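Local coordinates for calcium uptake protein 3, mitochondrial (Homo sapiens, PDB 6AGI), which senses matrix calcium through its EF-hands and, as a disulfide-linked heterodimer with MICU1, regulates the mitochondrial calcium uniporter channel, at residues B[34-39]-B[81-86]; B[241-246]-B[291-296]; B[275-280]-B[349-354]. One frame throughout, in Å; residues are numbered along the deposited sequence.

This chain is the EF-hand-bearing part of a longer protein. From the N terminus, interaction 1 comes first: it closes a loop of 41 residues by bringing the start of helix 35-43 against the link between helices 78-81 and 90-101. It is complete before interaction 2 opens on helix 227-250, yet the two touch in space, Ile39 packing on Ile244. Interaction 2 closes at residues 291-296, where strand 291-292 runs into helix 293-304. Interaction 3 starts inside that loop, on helix 274-284, and ends beyond it at the calcium-binding loop after helix 342-352, so the two cross and tie the degenerate EF-hand 2 to helix 227-250 and to EF-hand 3.

Interaction 1. Residues B[34-39]-B[81-86]; sequences TPYDFI and NLKEKG
The backbone N of Tyr36 donates to Lys83 O at 2.9 Å, the one hydrogen bond between residues 34-39 and 81-86. It reaches the oxygen nearly in line with the carbonyl bond, although the N-H itself is bent away, with 135° at the hydrogen. Tyr36 lies in the first turn of helix 35-43, where an amide has no carbonyl one turn earlier to pair with, and the loop carbonyl takes that place. The same oxygen also rests against CB of Pro35. The pyrrolidine ring of Pro35 fits into the backbone of the loop, its CB beside Leu82 O, its CD beside Gly86 O, and its CG 4.1 Å from CB of Leu82.

The helix start is itself defined by a capping box. Asp37 N donates to OG1 of the N-cap residue Thr34 at 3.2 Å, and Thr34 N returns a nearly straight bond to Asp37 OD2 at 3.1 Å. Ser24 OG also bonds to that carboxylate oxygen, which fixes the rotation of the aspartate. With OG1 turned inward to the cap, the Thr34 methyl CG2 faces the carbonyl oxygens of Glu84 and Gly86. Leu82, centre of an inverse gamma turn, marks where the chain leaves helix 78-81 on its way to helix 90-101.

At the outer side, the Tyr36 ring stands anti to its own amide (chi1 -169°) and runs alongside the extended Lys83 chain in the same direction. CE of Lys83 sits over one ring face, 4.1 Å from the centroid, a CH-pi contact; NZ, at 5.0 Å from that centroid, adds at most a weak cation-pi attraction. Glu84 crosses the base of the tyrosine obliquely, CG lying 3.8 Å from Tyr36 CB, with its carboxylate plane turned 75° from the ring.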
loop_
_atom_site.group_PDB
_atom_site.type_symbol
_atom_site.label_atom_id
_atom_site.label_comp_id
_atom_site.label_asym_id
_atom_site.label_seq_id
_atom_site.Cartn_x
_atom_site.Cartn_y
_atom_site.Cartn_z
ATOM N N THR B 34 -29.153 11.295 -0.242
ATOM C CA THR B 34 -29.807 10.400 0.706
ATOM C C THR B 34 -29.048 9.087 0.774
ATOM O O THR B 34 -28.166 8.821 -0.051
ATOM C CB THR B 34 -31.252 10.158 0.311
ATOM O OG1 THR B 34 -31.300 9.642 -1.020
ATOM C CG2 THR B 34 -32.042 11.433 0.423
ATOM N N PRO B 35 -29.344 8.237 1.764
ATOM C CA PRO B 35 -28.681 6.921 1.781
ATOM C C PRO B 35 -28.927 6.130 0.506
ATOM O O PRO B 35 -27.995 5.487 -0.004
ATOM C CB PRO B 35 -29.271 6.253 3.019
ATOM C CG PRO B 35 -29.618 7.425 3.910
ATOM C CD PRO B 35 -30.111 8.493 2.998
ATOM N N TYR B 36 -30.141 6.189 -0.058
ATOM C CA TYR B 36 -30.351 5.546 -1.357
ATOM C C TYR B 36 -29.467 6.196 -2.430
ATOM O O TYR B 36 -28.788 5.495 -3.195
ATOM C CB TYR B 36 -31.833 5.595 -1.768
ATOM C CG TYR B 36 -32.163 4.735 -2.969
ATOM C CD1 TYR B 36 -31.523 3.512 -3.169
ATOM C CD2 TYR B 36 -33.116 5.123 -3.892
ATOM C CE1 TYR B 36 -31.813 2.705 -4.269
ATOM C CE2 TYR B 36 -33.423 4.325 -5.007
ATOM C CZ TYR B 36 -32.767 3.113 -5.188
ATOM O OH TYR B 36 -33.050 2.296 -6.274
ATOM N N ASP B 37 -29.388 7.535 -2.440
ATOM C CA ASP B 37 -28.574 8.195 -3.454
ATOM C C ASP B 37 -27.118 7.784 -3.352
ATOM O O ASP B 37 -26.442 7.644 -4.381
ATOM C CB ASP B 37 -28.634 9.717 -3.317
ATOM C CG ASP B 37 -29.923 10.306 -3.796
ATOM O OD1 ASP B 37 -30.431 9.859 -4.851
ATOM O OD2 ASP B 37 -30.382 11.267 -3.142
ATOM N N PHE B 38 -26.631 7.546 -2.130
ATOM C CA PHE B 38 -25.282 7.039 -1.984
ATOM C C PHE B 38 -25.156 5.611 -2.526
ATOM O O PHE B 38 -24.194 5.289 -3.246
ATOM C CB PHE B 38 -24.846 7.141 -0.538
ATOM C CG PHE B 38 -23.541 6.490 -0.297
ATOM C CD1 PHE B 38 -22.356 7.111 -0.665
ATOM C CD2 PHE B 38 -23.498 5.208 0.233
ATOM C CE1 PHE B 38 -21.165 6.493 -0.471
ATOM C CE2 PHE B 38 -22.296 4.582 0.424
ATOM C CZ PHE B 38 -21.130 5.232 0.074
ATOM N N ILE B 39 -26.094 4.733 -2.159
ATOM C CA ILE B 39 -26.079 3.367 -2.690
ATOM C C ILE B 39 -26.003 3.372 -4.215
ATOM O O ILE B 39 -25.256 2.593 -4.826
ATOM C CB ILE B 39 -27.294 2.572 -2.190
ATOM C CG1 ILE B 39 -27.226 2.435 -0.652
ATOM C CG2 ILE B 39 -27.350 1.218 -2.887
ATOM C CD1 ILE B 39 -28.414 1.708 -0.029
ATOM N N ASN B 81 -32.382 0.216 5.025
ATOM C CA ASN B 81 -33.581 0.431 5.816
ATOM C C ASN B 81 -33.895 1.917 5.941
ATOM O O ASN B 81 -35.071 2.303 5.964
ATOM C CB ASN B 81 -33.451 -0.260 7.175
ATOM C CG ASN B 81 -33.321 -1.785 7.052
ATOM O OD1 ASN B 81 -33.748 -2.390 6.055
ATOM N ND2 ASN B 81 -32.765 -2.416 8.089
ATOM N N LEU B 82 -32.855 2.743 6.090
ATOM C CA LEU B 82 -32.907 4.185 5.837
ATOM C C LEU B 82 -32.935 4.425 4.343
ATOM O O LEU B 82 -31.934 4.804 3.738
ATOM C CB LEU B 82 -31.674 4.869 6.382
ATOM C CG LEU B 82 -31.466 5.093 7.834
ATOM C CD1 LEU B 82 -30.156 5.870 7.958
ATOM C CD2 LEU B 82 -32.650 5.874 8.178
ATOM N N LYS B 83 -34.074 4.239 3.720
ATOM C CA LYS B 83 -33.943 4.281 2.269
ATOM C C LYS B 83 -33.738 5.710 1.794
ATOM O O LYS B 83 -32.651 6.069 1.330
ATOM C CB LYS B 83 -35.156 3.665 1.562
ATOM C CG LYS B 83 -34.932 3.452 0.070
ATOM C CD LYS B 83 -36.172 2.913 -0.626
ATOM C CE LYS B 83 -35.952 2.910 -2.152
ATOM N NZ LYS B 83 -37.241 2.839 -2.933
ATOM N N GLU B 84 -34.740 6.561 1.963
ATOM C CA GLU B 84 -34.604 7.934 1.521
ATOM C C GLU B 84 -34.853 8.898 2.665
ATOM O O GLU B 84 -34.891 10.119 2.454
ATOM C CB GLU B 84 -35.542 8.180 0.335
ATOM C CG GLU B 84 -35.104 7.357 -0.870
ATOM C CD GLU B 84 -35.623 7.882 -2.199
ATOM O OE1 GLU B 84 -36.704 7.436 -2.649
ATOM O OE2 GLU B 84 -34.916 8.743 -2.794
ATOM N N LYS B 85 -34.997 8.343 3.866
ATOM C CA LYS B 85 -35.179 9.132 5.075
ATOM C C LYS B 85 -33.847 9.457 5.771
ATOM O O LYS B 85 -33.627 9.046 6.910
ATOM C CB LYS B 85 -36.116 8.411 6.047
ATOM C CG LYS B 85 -37.504 8.145 5.489
ATOM C CD LYS B 85 -38.380 7.430 6.505
ATOM C CE LYS B 85 -37.781 6.093 6.907
ATOM N NZ LYS B 85 -37.623 5.181 5.741
ATOM N N GLY B 86 -32.970 10.199 5.098
ATOM C CA GLY B 86 -31.691 10.608 5.677
ATOM C C GLY B 86 -30.952 11.543 4.742
ATOM O O GLY B 86 -31.326 11.714 3.577
#

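Interaction 2. Residues B[241-246]-B[291-296]; sequences VLEIEF and ITFDEF
Phe246, Phe293 and Phe296 all carry the ring anti to the backbone N (chi1 -175° at Phe246), which sends the first out of helix 227-250 and the other two out of helix 293-304 into one aromatic cluster. Two T-shaped pairs result. Phe293 turns its edge to the face of Phe246, with centroids 5.4 Å apart and planes at 69°. Phe246 in turn directs its own edge at the face of Phe296, 5.3 Å between centroids. CH-pi contacts extend both pairs: CB of Phe293 lies 4.0 Å from the centroid of Phe246, and CB of Phe246 lies over the face of Phe296. In the plane of the Phe246 ring, at its edge, is the carbonyl oxygen of Ile291. Leu242 CD2 reaches Phe296 CE1 at 4.0 Å, while CG of Glu243 touches Phe293 CZ and its carboxylate goes on to a salt bridge with Arg80.

Strand 291-292 pairs with strand 255-256, and the cluster joins helix 227-250 to helix 293-304, the exiting helix of the degenerate EF-hand 2, consistent with a paired EF-hand lobe. With no hydrogen bond between the segments, the contact probably rests on dispersion and the attraction of C-H edges for pi faces.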
loop_
_atom_site.group_PDB
_atom_site.type_symbol
_atom_site.label_atom_id
_atom_site.label_comp_id
_atom_site.label_asym_id
_atom_site.label_seq_id
_atom_site.Cartn_x
_atom_site.Cartn_y
_atom_site.Cartn_z
ATOM N N VAL B 241 -22.485 -2.581 0.670
ATOM C CA VAL B 241 -22.183 -2.312 -0.734
ATOM C C VAL B 241 -21.894 -3.603 -1.502
ATOM O O VAL B 241 -22.373 -3.788 -2.640
ATOM C CB VAL B 241 -21.052 -1.281 -0.834
ATOM C CG1 VAL B 241 -20.664 -1.088 -2.241
ATOM C CG2 VAL B 241 -21.556 0.024 -0.286
ATOM N N LEU B 242 -21.132 -4.523 -0.898
ATOM C CA LEU B 242 -20.881 -5.793 -1.580
ATOM C C LEU B 242 -22.181 -6.566 -1.819
ATOM O O LEU B 242 -22.421 -7.068 -2.924
ATOM C CB LEU B 242 -19.891 -6.640 -0.786
ATOM C CG LEU B 242 -18.423 -6.185 -0.799
ATOM C CD1 LEU B 242 -17.518 -7.215 -0.109
ATOM C CD2 LEU B 242 -17.929 -5.858 -2.199
ATOM N N GLU B 243 -23.045 -6.653 -0.800
ATOM C CA GLU B 243 -24.327 -7.346 -0.949
ATOM C C GLU B 243 -25.155 -6.752 -2.080
ATOM O O GLU B 243 -25.710 -7.486 -2.905
ATOM C CB GLU B 243 -25.135 -7.286 0.348
ATOM C CG GLU B 243 -24.645 -8.189 1.465
ATOM C CD GLU B 243 -25.670 -8.324 2.563
ATOM O OE1 GLU B 243 -26.843 -7.970 2.298
ATOM O OE2 GLU B 243 -25.303 -8.754 3.681
ATOM N N ILE B 244 -25.260 -5.419 -2.133
ATOM C CA ILE B 244 -26.092 -4.810 -3.162
ATOM C C ILE B 244 -25.533 -5.111 -4.545
ATOM O O ILE B 244 -26.294 -5.388 -5.480
ATOM C CB ILE B 244 -26.251 -3.302 -2.911
ATOM C CG1 ILE B 244 -27.141 -3.085 -1.694
ATOM C CG2 ILE B 244 -26.848 -2.600 -4.127
ATOM C CD1 ILE B 244 -26.923 -1.748 -0.971
ATOM N N GLU B 245 -24.203 -5.088 -4.713
ATOM C CA GLU B 245 -23.696 -5.404 -6.054
ATOM C C GLU B 245 -23.985 -6.861 -6.413
ATOM O O GLU B 245 -24.605 -7.158 -7.454
ATOM C CB GLU B 245 -22.194 -5.126 -6.130
ATOM C CG GLU B 245 -21.762 -3.779 -6.773
ATOM C CD GLU B 245 -21.917 -3.742 -8.308
ATOM O OE1 GLU B 245 -21.210 -4.524 -8.996
ATOM O OE2 GLU B 245 -22.742 -2.940 -8.825
ATOM N N PHE B 246 -23.611 -7.779 -5.512
ATOM C CA PHE B 246 -23.811 -9.205 -5.752
ATOM C C PHE B 246 -25.262 -9.493 -6.110
ATOM O O PHE B 246 -25.559 -10.008 -7.200
ATOM C CB PHE B 246 -23.378 -10.011 -4.515
ATOM C CG PHE B 246 -23.433 -11.499 -4.721
ATOM C CD1 PHE B 246 -22.390 -12.172 -5.335
ATOM C CD2 PHE B 246 -24.535 -12.225 -4.315
ATOM C CE1 PHE B 246 -22.447 -13.556 -5.563
ATOM C CE2 PHE B 246 -24.594 -13.602 -4.525
ATOM C CZ PHE B 246 -23.548 -14.270 -5.158
ATOM N N ILE B 291 -20.100 -17.991 -8.856
ATOM C CA ILE B 291 -19.346 -17.507 -7.714
ATOM C C ILE B 291 -20.315 -17.249 -6.579
ATOM O O ILE B 291 -21.319 -16.554 -6.758
ATOM C CB ILE B 291 -18.563 -16.235 -8.086
ATOM C CG1 ILE B 291 -17.620 -16.560 -9.248
ATOM C CG2 ILE B 291 -17.806 -15.660 -6.889
ATOM C CD1 ILE B 291 -16.425 -17.414 -8.845
ATOM N N THR B 292 -20.018 -17.806 -5.415
ATOM C CA THR B 292 -20.891 -17.613 -4.268
ATOM C C THR B 292 -20.597 -16.262 -3.602
ATOM O O THR B 292 -19.581 -15.609 -3.881
ATOM C CB THR B 292 -20.736 -18.801 -3.312
ATOM O OG1 THR B 292 -19.483 -18.722 -2.625
ATOM C CG2 THR B 292 -20.774 -20.105 -4.087
ATOM N N PHE B 293 -21.507 -15.814 -2.728
ATOM C CA PHE B 293 -21.282 -14.508 -2.105
ATOM C C PHE B 293 -20.039 -14.519 -1.233
ATOM O O PHE B 293 -19.333 -13.506 -1.127
ATOM C CB PHE B 293 -22.452 -14.063 -1.247
ATOM C CG PHE B 293 -22.221 -12.740 -0.592
ATOM C CD1 PHE B 293 -22.139 -11.572 -1.346
ATOM C CD2 PHE B 293 -22.085 -12.653 0.779
ATOM C CE1 PHE B 293 -21.931 -10.326 -0.733
ATOM C CE2 PHE B 293 -21.867 -11.418 1.401
ATOM C CZ PHE B 293 -21.786 -10.252 0.644
ATOM N N ASP B 294 -19.776 -15.638 -0.566
ATOM C CA ASP B 294 -18.596 -15.685 0.277
ATOM C C ASP B 294 -17.344 -15.484 -0.557
ATOM O O ASP B 294 -16.401 -14.817 -0.118
ATOM C CB ASP B 294 -18.540 -17.007 1.038
ATOM C CG ASP B 294 -19.348 -16.967 2.310
ATOM O OD1 ASP B 294 -19.786 -15.854 2.697
ATOM O OD2 ASP B 294 -19.560 -18.052 2.907
ATOM N N GLU B 295 -17.317 -16.068 -1.761
ATOM C CA GLU B 295 -16.143 -15.966 -2.625
ATOM C C GLU B 295 -15.988 -14.558 -3.169
ATOM O O GLU B 295 -14.873 -14.033 -3.247
ATOM C CB GLU B 295 -16.232 -16.988 -3.765
ATOM C CG GLU B 295 -16.219 -18.433 -3.286
ATOM C CD GLU B 295 -16.615 -19.413 -4.360
ATOM O OE1 GLU B 295 -16.912 -18.968 -5.486
ATOM O OE2 GLU B 295 -16.687 -20.627 -4.054
ATOM N N PHE B 296 -17.103 -13.935 -3.534
ATOM C CA PHE B 296 -17.101 -12.569 -4.038
ATOM C C PHE B 296 -16.627 -11.595 -2.952
ATOM O O PHE B 296 -15.782 -10.717 -3.205
ATOM C CB PHE B 296 -18.517 -12.336 -4.590
ATOM C CG PHE B 296 -18.873 -10.935 -4.960
ATOM C CD1 PHE B 296 -19.222 -9.993 -4.018
ATOM C CD2 PHE B 296 -18.922 -10.587 -6.297
ATOM C CE1 PHE B 296 -19.598 -8.714 -4.409
ATOM C CE2 PHE B 296 -19.288 -9.320 -6.705
ATOM C CZ PHE B 296 -19.619 -8.375 -5.761
#

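Interaction 3. Residues B[275-280]-B[349-354]; sequences SVFLEN and FKIFDV. With CA (calcium ion), chain G.
The ring of Phe277 meets residues 349-354 with its outer end: CZ is directed toward CD1 of Phe352, while Ile351 O lies to one side, beside CE1 and CZ. Both approach the ring obliquely. The Phe352 ring is inclined at 51° to that of Phe277, centroids 5.7 Å apart; their nearest atoms are Phe277 CZ and Phe352 CD1, at 3.9 Å. Over one face of Phe352, displaced toward its rim, lies the methyl CG2 of Ile351. That methyl also touches CZ and CE2 of Phe277, 3.5 Å from CZ, and so fills the angle between the two rings. The Phe277 and Ile351 side chains cross at about a right angle.

Helix 342-352 is the entering helix of EF-hand 3, and helix 274-284 belongs to the degenerate EF-hand 2, so the contact packs one EF-hand against another. Asp353, where the chain leaves the helix, opens the calcium loop as its first ligand and is the centre of an inverse gamma turn. Its CB is directed away from helix 274-284 and, with CG anti to the backbone N (chi1 159°), OD1 binds calcium at 2.4 Å. Asp355, Asp357, the backbone oxygen of Gln359, and Glu364 provide further ligands, while OD2 of Asp353 accepts from Asp358 N and steadies the carboxylate.

One helical turn on from Phe277, Asn280 points its side chain at the same end of helix 342-352. Its ND2 lies 3.2 Å from Ile351 O, and its OD1 is bonded to Ser284 OG, a hydrogen bond within its own helix. Farther along, Val354 CG1 flanks the amide, 4.3 Å from Asn280 ND2. Leu265 and Phe365 also pack on Phe352, and Leu266 on Phe277.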
loop_
_atom_site.group_PDB
_atom_site.type_symbol
_atom_site.label_atom_id
_atom_site.label_comp_id
_atom_site.label_asym_id
_atom_site.label_seq_id
_atom_site.Cartn_x
_atom_site.Cartn_y
_atom_site.Cartn_z
ATOM N N SER B 275 -13.953 -4.594 -23.784
ATOM C CA SER B 275 -14.707 -5.642 -24.475
ATOM C C SER B 275 -13.841 -6.858 -24.815
ATOM O O SER B 275 -14.335 -7.993 -24.794
ATOM C CB SER B 275 -15.399 -5.083 -25.719
ATOM O OG SER B 275 -16.308 -4.052 -25.361
ATOM N N VAL B 276 -12.564 -6.656 -25.159
ATOM C CA VAL B 276 -11.723 -7.810 -25.490
ATOM C C VAL B 276 -11.480 -8.686 -24.268
ATOM O O VAL B 276 -11.360 -9.916 -24.377
ATOM C CB VAL B 276 -10.382 -7.349 -26.097
ATOM C CG1 VAL B 276 -9.618 -8.541 -26.643
ATOM C CG2 VAL B 276 -10.621 -6.350 -27.204
ATOM N N PHE B 277 -11.436 -8.079 -23.085
ATOM C CA PHE B 277 -11.230 -8.855 -21.871
ATOM C C PHE B 277 -12.468 -9.675 -21.515
ATOM O O PHE B 277 -12.360 -10.851 -21.130
ATOM C CB PHE B 277 -10.852 -7.922 -20.737
ATOM C CG PHE B 277 -10.206 -8.612 -19.597
ATOM C CD1 PHE B 277 -9.059 -9.364 -19.796
ATOM C CD2 PHE B 277 -10.747 -8.531 -18.332
ATOM C CE1 PHE B 277 -8.453 -10.006 -18.743
ATOM C CE2 PHE B 277 -10.156 -9.168 -17.272
ATOM C CZ PHE B 277 -9.004 -9.909 -17.474
ATOM N N LEU B 278 -13.652 -9.072 -21.623
ATOM C CA LEU B 278 -14.874 -9.835 -21.395
ATOM C C LEU B 278 -15.005 -10.960 -22.415
ATOM O O LEU B 278 -15.383 -12.087 -22.068
ATOM C CB LEU B 278 -16.090 -8.912 -21.452
ATOM C CG LEU B 278 -16.265 -7.952 -20.278
ATOM C CD1 LEU B 278 -17.391 -6.964 -20.573
ATOM C CD2 LEU B 278 -16.514 -8.719 -18.989
ATOM N N GLU B 279 -14.682 -10.681 -23.682
ATOM C CA GLU B 279 -14.670 -11.748 -24.674
ATOM C C GLU B 279 -13.662 -12.827 -24.292
ATOM O O GLU B 279 -13.813 -13.993 -24.685
ATOM C CB GLU B 279 -14.379 -11.180 -26.066
ATOM N N ASN B 280 -12.636 -12.465 -23.508
ATOM C CA ASN B 280 -11.669 -13.470 -23.079
ATOM C C ASN B 280 -12.256 -14.345 -21.972
ATOM O O ASN B 280 -12.148 -15.574 -22.042
ATOM C CB ASN B 280 -10.362 -12.763 -22.642
ATOM C CG ASN B 280 -9.500 -13.561 -21.626
ATOM O OD1 ASN B 280 -9.593 -14.780 -21.504
ATOM N ND2 ASN B 280 -8.645 -12.844 -20.905
ATOM N N PHE B 349 -7.616 -16.990 -12.411
ATOM C CA PHE B 349 -6.584 -17.319 -13.391
ATOM C C PHE B 349 -7.147 -17.309 -14.810
ATOM O O PHE B 349 -6.545 -16.723 -15.717
ATOM C CB PHE B 349 -5.918 -18.654 -13.053
ATOM C CG PHE B 349 -4.756 -18.505 -12.118
ATOM C CD1 PHE B 349 -4.906 -17.827 -10.910
ATOM C CD2 PHE B 349 -3.493 -18.963 -12.473
ATOM C CE1 PHE B 349 -3.840 -17.666 -10.042
ATOM C CE2 PHE B 349 -2.413 -18.803 -11.610
ATOM C CZ PHE B 349 -2.592 -18.147 -10.392
ATOM N N LYS B 350 -8.316 -17.920 -15.022
ATOM C CA LYS B 350 -8.876 -17.916 -16.371
ATOM C C LYS B 350 -9.288 -16.513 -16.818
ATOM O O LYS B 350 -9.316 -16.224 -18.018
ATOM C CB LYS B 350 -10.067 -18.875 -16.453
ATOM C CG LYS B 350 -9.802 -20.202 -17.204
ATOM C CD LYS B 350 -8.705 -21.080 -16.592
ATOM C CE LYS B 350 -8.642 -22.448 -17.286
ATOM N NZ LYS B 350 -8.772 -22.375 -18.779
ATOM N N ILE B 351 -9.608 -15.626 -15.882
ATOM C CA ILE B 351 -9.928 -14.254 -16.256
ATOM C C ILE B 351 -8.668 -13.496 -16.673
ATOM O O ILE B 351 -8.628 -12.881 -17.742
ATOM C CB ILE B 351 -10.675 -13.552 -15.108
ATOM C CG1 ILE B 351 -12.044 -14.187 -14.907
ATOM C CG2 ILE B 351 -10.853 -12.076 -15.384
ATOM C CD1 ILE B 351 -12.719 -13.715 -13.646
ATOM N N PHE B 352 -7.598 -13.573 -15.868
ATOM C CA PHE B 352 -6.421 -12.720 -16.056
ATOM C C PHE B 352 -5.231 -13.367 -16.764
ATOM O O PHE B 352 -4.328 -12.637 -17.193
ATOM C CB PHE B 352 -5.903 -12.187 -14.713
ATOM C CG PHE B 352 -6.886 -11.349 -13.967
ATOM C CD1 PHE B 352 -6.953 -9.984 -14.187
ATOM C CD2 PHE B 352 -7.743 -11.919 -13.046
ATOM C CE1 PHE B 352 -7.857 -9.192 -13.491
ATOM C CE2 PHE B 352 -8.649 -11.141 -12.345
ATOM C CZ PHE B 352 -8.706 -9.772 -12.565
ATOM N N ASP B 353 -5.162 -14.691 -16.842
ATOM C CA ASP B 353 -3.978 -15.318 -17.421
ATOM C C ASP B 353 -4.179 -15.312 -18.939
ATOM O O ASP B 353 -4.886 -16.145 -19.508
ATOM C CB ASP B 353 -3.789 -16.721 -16.854
ATOM C CG ASP B 353 -2.936 -17.628 -17.723
ATOM O OD1 ASP B 353 -1.970 -17.158 -18.357
ATOM O OD2 ASP B 353 -3.261 -18.833 -17.769
ATOM N N VAL B 354 -3.706 -14.207 -19.515
ATOM C CA VAL B 354 -3.726 -13.924 -20.946
ATOM C C VAL B 354 -2.720 -14.754 -21.726
ATOM O O VAL B 354 -3.013 -15.264 -22.808
ATOM C CB VAL B 354 -3.466 -12.432 -21.227
ATOM C CG1 VAL B 354 -4.569 -11.578 -20.621
ATOM C CG2 VAL B 354 -2.105 -12.020 -20.684
HETATM CA CA CA G . 0.126 -16.479 -17.371
#